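Local coordinates for receptor-type tyrosine-protein phosphatase C (Rattus norvegicus, PDB 5FN8) that acts as a receptor protein tyrosine phosphatase probably required for T-cell activation through the antigen receptor, represented here by two extracellular fibronectin type III domains, at residues F145-T149 with C150-V154; N15-N18 with S19-L22; N61-P64 with Y65-Y68. All blocks are in the same frame, centred on the assembly; numbering follows the deposited sequence.

Interaction 1: F145-T149 with C150-V154; sequences FNQST and CKFVV. With NAG (2-acetamido-2-deoxy-beta-D-glucopyranose), chain G.
Q147 and K151 meet across a tight reversal of the chain, and hydrogen bonds hold its closed end. The side-chain amide of Q147 gives NE2 to the backbone O of K151 at 2.9 Å. That oxygen lies almost in the amide plane of Q147, but NE2 sits well above the carbonyl plane of K151. NE2 also bonds O of T149 at 3.1 Å, so one amide nitrogen ties two backbone oxygens together. A weak bond from N of K151 to O of T149, 3.0 Å, closes an inverse gamma turn centred on C150.

Apolar contacts fill the wider end. The F145 and F152 side chains run past one another head to tail, with CB of F145 3.6 Å from CD1 of F152. Their planes stand at 58°, an oblique pairing. Further along, CE1 of F145 touches CG2 of V154 at 3.9 Å. Q147 lays its amide carbon, CD, 3.5 Å from CD1 of F152.

Two covalent links leave this turn between sheets. C150 makes a disulfide with C118. N146 carries an N-linked sugar: CG is anti to its backbone N (chi1 176°), and the side chain leads away from 150-154.

The turn joins the two sheets of the second fibronectin type III domain. Strand 140-147 borders strand 130-137 in the four-stranded sheet, while strand 151-154 pairs with 114-119 in the three-stranded one.

Interaction 2: N15-N18 with S19-L22; sequences NSTN and STTL. With NAG (2-acetamido-2-deoxy-beta-D-glucopyranose), chain H.
T17 and T20 face each other at the tip of a beta hairpin in the first fibronectin type III domain, with N18 and S19 at the corners of its turn. This tip is the tight part. N of T17 bonds O of T20 at 2.8 Å, tilted 25° from the carbonyl plane. Beside it the two threonine side chains meet obliquely, with CB of T17 3.2 Å from OG1 of T20. OG1 of T20 is tucked over its own backbone (chi1 87°), and this brings it against CB and CG2 of T17. The same hydroxyl bonds E58 of the second subunit. S16 is bridged to T21, and CA of S16 makes a CH contact with O of T20 at 3.4 Å.

The open end is looser. The N15 and L22 side chains there are largely exposed, although the backbone of L22 pairs with the second subunit. The bond from N of L22 to O of N15 is weak and long at 3.4 Å. OG1 of T21 bonds O of C13, just before the hairpin.

The second subunit adds to the hairpin: S16 OG bonds O of its R92, and T21 and L22 pair antiparallel with one of its strands. At the turn N18, in the sequon N18-S19-T20, carries a sugar joined from ND2 to C1. OD1 of N18 accepts a weak bond from OG of S19 at 3.3 Å.

Interaction 3: N61-P64 with Y65-Y68; sequences NLRP and YTEY
L62 lies over one face of the Y68 ring. Its CD2 makes a CH-pi contact 4.2 Å from the ring centroid, 24° off the normal and so offset toward the rim. CB of L62 reaches CE2 of Y68 at 3.8 Å. At the ring edge, near its plane, sits the backbone N of R63. It donates to OH of Y68 at 2.9 Å, and the bond is nearly straight. The ring of F91 also meets that of Y68, the two planes only about 15° apart.

This is a tyrosine corner, the familiar feature of fibronectin type III domains where a loop enters a strand. The sequence fits: L62, P64, T66 and Y68 alternate along the chain, and the tyrosine reaches back five residues to the loop backbone. Y68 carries CG beside its backbone N (chi1 -70°), which turns the ring back toward 61-64. Y65 has left-handed backbone angles and helps turn the chain.

Beyond the ring, R63 lays its CG 3.6 Å from OH of Y68, and its bent chain then leads away. The guanidinium comes close to the like charge of K41 on the second subunit. T66 packs against R63, with its CB 3.6 Å from O of R63. That oxygen and N of T66 both bond OG1 of T93, which ties the turn to the chain just after strand 89-92.

How the interactions relate
Interactions 2 and 3 fall in the first fibronectin type III domain and interaction 1 in the second. None touches another: their nearest atoms are about 16 Å apart or more. All three are partly buried turns leading into a strand. C150, F152 and V154 are buried in interaction 1, N18 and T21 in interaction 2, L62 and Y68 in interaction 3; the rest lie nearer the surface. Aromatic rings carry interactions 1 and 3. Backbone bonds and small hydroxyl side chains carry interaction 2. A polar group grips backbone in both ring-bearing turns, an amide in 145-154 and a phenol in 61-68. Interactions 1 and 2 bear a sugar. Only interactions 2 and 3 adjoin the second subunit.

Interaction 1: F145-T149 with C150-V154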
# COMPACT_ATOMS: atom_id res chain seq x y z
N PHE B 145 9.72 25.24 -6.72
CA PHE B 145 10.42 24.17 -7.44
C PHE B 145 9.50 23.00 -7.64
O PHE B 145 8.65 22.73 -6.80
CB PHE B 145 11.63 23.67 -6.65
CG PHE B 145 12.66 24.67 -6.19
CD1 PHE B 145 12.46 25.42 -5.04
CD2 PHE B 145 13.90 24.74 -6.82
CE1 PHE B 145 13.43 26.34 -4.61
CE2 PHE B 145 14.88 25.65 -6.37
CZ PHE B 145 14.63 26.46 -5.29
N ASN B 146 9.68 22.29 -8.75
CA ASN B 146 8.88 21.15 -9.15
C ASN B 146 9.87 20.09 -9.65
O ASN B 146 10.54 20.30 -10.65
CB ASN B 146 7.89 21.57 -10.26
CG ASN B 146 7.05 20.46 -10.83
OD1 ASN B 146 7.32 19.29 -10.59
ND2 ASN B 146 6.03 20.80 -11.59
N GLN B 147 9.98 18.98 -8.93
CA GLN B 147 10.96 17.93 -9.24
C GLN B 147 10.42 16.52 -9.06
O GLN B 147 9.44 16.29 -8.34
CB GLN B 147 12.19 18.09 -8.34
CG GLN B 147 13.15 19.21 -8.76
CD GLN B 147 14.19 19.54 -7.70
OE1 GLN B 147 14.66 20.67 -7.61
NE2 GLN B 147 14.55 18.59 -6.84
N SER B 148 11.12 15.57 -9.71
CA SER B 148 10.93 14.11 -9.66
C SER B 148 11.43 13.56 -8.34
O SER B 148 10.89 12.58 -7.87
CB SER B 148 11.75 13.46 -10.75
OG SER B 148 11.15 13.75 -12.00
N THR B 149 12.50 14.15 -7.79
CA THR B 149 13.16 13.75 -6.55
C THR B 149 13.04 14.84 -5.49
O THR B 149 13.19 16.03 -5.78
CB THR B 149 14.65 13.39 -6.79
OG1 THR B 149 15.31 14.52 -7.36
CG2 THR B 149 14.84 12.22 -7.73
N CYS B 150 12.81 14.43 -4.27
CA CYS B 150 12.66 15.34 -3.16
C CYS B 150 13.99 15.68 -2.54
O CYS B 150 14.23 15.40 -1.36
CB CYS B 150 11.67 14.81 -2.14
SG CYS B 150 11.09 16.06 -0.96
N LYS B 151 14.85 16.32 -3.34
CA LYS B 151 16.16 16.81 -2.96
C LYS B 151 16.35 18.18 -3.63
O LYS B 151 16.62 18.29 -4.84
CB LYS B 151 17.29 15.80 -3.28
CG LYS B 151 17.27 15.19 -4.69
CD LYS B 151 18.67 14.81 -5.20
CE LYS B 151 18.67 14.38 -6.66
NZ LYS B 151 20.02 13.95 -7.11
N PHE B 152 16.10 19.23 -2.84
CA PHE B 152 16.15 20.62 -3.30
C PHE B 152 17.27 21.35 -2.66
O PHE B 152 17.45 21.26 -1.45
CB PHE B 152 14.84 21.36 -2.96
CG PHE B 152 13.57 20.71 -3.44
CD1 PHE B 152 13.06 20.99 -4.71
CD2 PHE B 152 12.85 19.83 -2.62
CE1 PHE B 152 11.88 20.38 -5.16
CE2 PHE B 152 11.66 19.25 -3.06
CZ PHE B 152 11.19 19.51 -4.33
N VAL B 153 18.00 22.11 -3.47
CA VAL B 153 19.07 22.99 -3.01
C VAL B 153 18.57 24.41 -3.29
O VAL B 153 18.31 24.76 -4.44
CB VAL B 153 20.50 22.65 -3.52
CG1 VAL B 153 20.49 22.11 -4.95
CG2 VAL B 153 21.45 23.85 -3.39
N VAL B 154 18.32 25.16 -2.20
CA VAL B 154 17.74 26.51 -2.20
C VAL B 154 18.82 27.48 -1.82
O VAL B 154 19.11 27.68 -0.64
CB VAL B 154 16.50 26.61 -1.25
CG1 VAL B 154 15.78 27.93 -1.43
CG2 VAL B 154 15.53 25.43 -1.44
C1 NAG G . 5.18 19.84 -12.23
C2 NAG G . 3.75 20.37 -12.37
C3 NAG G . 2.92 19.53 -13.35
C4 NAG G . 3.70 19.22 -14.62
C5 NAG G . 5.07 18.62 -14.31
C6 NAG G . 5.91 18.39 -15.55
C7 NAG G . 1.97 20.82 -10.67
C8 NAG G . 1.69 20.86 -9.20
N2 NAG G . 3.18 20.33 -11.03
O3 NAG G . 1.77 20.27 -13.73
O4 NAG G . 2.94 18.31 -15.42
O5 NAG G . 5.81 19.52 -13.48
O6 NAG G . 7.16 17.78 -15.26
O7 NAG G . 1.14 21.19 -11.49

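Interaction 2: N15-N18 with S19-L22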
# COMPACT_ATOMS: atom_id res chain seq x y z
N ASN B 15 11.69 -20.30 -2.65
CA ASN B 15 12.74 -19.90 -1.70
C ASN B 15 12.81 -18.37 -1.62
O ASN B 15 13.75 -17.73 -2.12
CB ASN B 15 14.10 -20.54 -2.08
CG ASN B 15 15.07 -20.78 -0.94
OD1 ASN B 15 15.15 -20.01 0.04
ND2 ASN B 15 15.86 -21.84 -1.06
N SER B 16 11.79 -17.79 -0.96
CA SER B 16 11.64 -16.35 -0.78
C SER B 16 12.21 -15.80 0.52
O SER B 16 12.52 -16.54 1.44
CB SER B 16 10.18 -15.93 -0.95
OG SER B 16 9.35 -16.53 0.02
N THR B 17 12.32 -14.49 0.57
CA THR B 17 12.83 -13.63 1.61
C THR B 17 11.69 -12.62 1.83
O THR B 17 10.65 -12.73 1.18
CB THR B 17 14.16 -13.09 1.01
OG1 THR B 17 15.19 -14.02 1.31
CG2 THR B 17 14.55 -11.68 1.40
N ASN B 18 11.84 -11.67 2.74
CA ASN B 18 10.80 -10.65 2.93
C ASN B 18 10.68 -9.72 1.69
O ASN B 18 9.70 -8.98 1.60
CB ASN B 18 11.04 -9.83 4.20
CG ASN B 18 12.38 -9.14 4.32
OD1 ASN B 18 13.05 -8.80 3.33
ND2 ASN B 18 12.79 -8.92 5.57
N SER B 19 11.67 -9.71 0.77
CA SER B 19 11.62 -8.77 -0.37
C SER B 19 12.19 -9.32 -1.71
O SER B 19 12.30 -8.58 -2.70
CB SER B 19 12.30 -7.45 0.01
OG SER B 19 13.67 -7.67 0.29
N THR B 20 12.58 -10.60 -1.71
CA THR B 20 13.22 -11.27 -2.84
C THR B 20 12.81 -12.72 -2.89
O THR B 20 12.30 -13.25 -1.91
CB THR B 20 14.80 -11.26 -2.71
OG1 THR B 20 15.27 -12.38 -1.94
CG2 THR B 20 15.40 -9.93 -2.23
N THR B 21 13.11 -13.38 -4.02
CA THR B 21 12.94 -14.82 -4.26
C THR B 21 13.98 -15.29 -5.28
O THR B 21 14.45 -14.50 -6.11
CB THR B 21 11.50 -15.22 -4.62
OG1 THR B 21 11.38 -16.62 -4.40
CG2 THR B 21 11.16 -14.95 -6.09
N LEU B 22 14.31 -16.58 -5.23
CA LEU B 22 15.22 -17.13 -6.21
C LEU B 22 14.38 -17.91 -7.22
O LEU B 22 13.71 -18.88 -6.85
CB LEU B 22 16.34 -18.01 -5.60
CG LEU B 22 17.19 -18.79 -6.66
CD1 LEU B 22 18.30 -17.90 -7.27
CD2 LEU B 22 17.72 -20.10 -6.10
C1 NAG H . 14.06 -8.34 5.89
C2 NAG H . 13.97 -7.43 7.12
C3 NAG H . 15.37 -6.98 7.53
C4 NAG H . 16.26 -8.20 7.78
C5 NAG H . 16.26 -9.13 6.57
C6 NAG H . 16.97 -10.44 6.81
C7 NAG H . 12.08 -6.03 7.90
C8 NAG H . 11.38 -4.71 7.72
N2 NAG H . 13.07 -6.29 7.00
O3 NAG H . 15.30 -6.20 8.71
O4 NAG H . 17.59 -7.80 8.08
O5 NAG H . 14.91 -9.45 6.20
O6 NAG H . 16.58 -11.05 8.03
O7 NAG H . 11.77 -6.82 8.79

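Interaction 3: N61-P64 with Y65-Y68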
# COMPACT_ATOMS: atom_id res chain seq x y z
N ASN B 61 -15.36 1.38 -0.52
CA ASN B 61 -14.08 1.16 0.18
C ASN B 61 -12.94 0.68 -0.72
O ASN B 61 -12.12 -0.14 -0.30
CB ASN B 61 -14.28 0.24 1.41
CG ASN B 61 -15.45 0.65 2.28
OD1 ASN B 61 -15.52 1.78 2.78
ND2 ASN B 61 -16.39 -0.26 2.47
N LEU B 62 -12.89 1.20 -1.96
CA LEU B 62 -11.83 0.82 -2.90
C LEU B 62 -10.68 1.79 -2.76
O LEU B 62 -10.87 2.85 -2.15
CB LEU B 62 -12.37 0.75 -4.35
CG LEU B 62 -13.60 -0.16 -4.60
CD1 LEU B 62 -14.06 -0.07 -6.03
CD2 LEU B 62 -13.33 -1.62 -4.26
N ARG B 63 -9.49 1.43 -3.24
CA ARG B 63 -8.35 2.36 -3.16
C ARG B 63 -8.39 3.29 -4.38
O ARG B 63 -8.74 2.84 -5.47
CB ARG B 63 -6.98 1.61 -3.16
CG ARG B 63 -6.90 0.31 -2.35
CD ARG B 63 -6.49 0.43 -0.88
NE ARG B 63 -5.89 -0.84 -0.42
CZ ARG B 63 -6.55 -1.89 0.08
NH1 ARG B 63 -7.87 -1.84 0.24
NH2 ARG B 63 -5.89 -2.99 0.43
N PRO B 64 -7.95 4.57 -4.25
CA PRO B 64 -7.92 5.46 -5.43
C PRO B 64 -6.89 5.04 -6.46
O PRO B 64 -5.90 4.38 -6.12
CB PRO B 64 -7.63 6.83 -4.83
CG PRO B 64 -8.02 6.70 -3.37
CD PRO B 64 -7.55 5.32 -3.04
N TYR B 65 -7.18 5.36 -7.73
CA TYR B 65 -6.36 5.08 -8.91
C TYR B 65 -5.87 3.61 -9.01
O TYR B 65 -4.71 3.33 -9.32
CB TYR B 65 -5.25 6.16 -9.06
CG TYR B 65 -4.78 6.30 -10.50
CD1 TYR B 65 -5.58 6.93 -11.45
CD2 TYR B 65 -3.58 5.74 -10.92
CE1 TYR B 65 -5.20 6.98 -12.79
CE2 TYR B 65 -3.16 5.83 -12.25
CZ TYR B 65 -3.98 6.46 -13.18
OH TYR B 65 -3.57 6.57 -14.49
N THR B 66 -6.77 2.68 -8.71
CA THR B 66 -6.49 1.25 -8.73
C THR B 66 -7.37 0.59 -9.78
O THR B 66 -8.55 0.91 -9.89
CB THR B 66 -6.61 0.66 -7.31
OG1 THR B 66 -5.66 1.29 -6.46
CG2 THR B 66 -6.35 -0.84 -7.26
N GLU B 67 -6.77 -0.30 -10.57
CA GLU B 67 -7.46 -1.13 -11.56
C GLU B 67 -8.09 -2.31 -10.84
O GLU B 67 -7.44 -2.95 -10.01
CB GLU B 67 -6.46 -1.66 -12.60
CG GLU B 67 -6.88 -1.38 -14.04
CD GLU B 67 -6.04 -0.34 -14.74
OE1 GLU B 67 -4.79 -0.42 -14.65
OE2 GLU B 67 -6.62 0.53 -15.43
N TYR B 68 -9.38 -2.57 -11.14
CA TYR B 68 -10.12 -3.68 -10.57
C TYR B 68 -10.85 -4.46 -11.64
O TYR B 68 -11.15 -3.95 -12.72
CB TYR B 68 -11.17 -3.19 -9.58
CG TYR B 68 -10.64 -2.63 -8.30
CD1 TYR B 68 -10.42 -3.46 -7.20
CD2 TYR B 68 -10.45 -1.26 -8.13
CE1 TYR B 68 -9.97 -2.94 -5.99
CE2 TYR B 68 -10.02 -0.73 -6.92
CZ TYR B 68 -9.75 -1.58 -5.86
OH TYR B 68 -9.35 -1.05 -4.67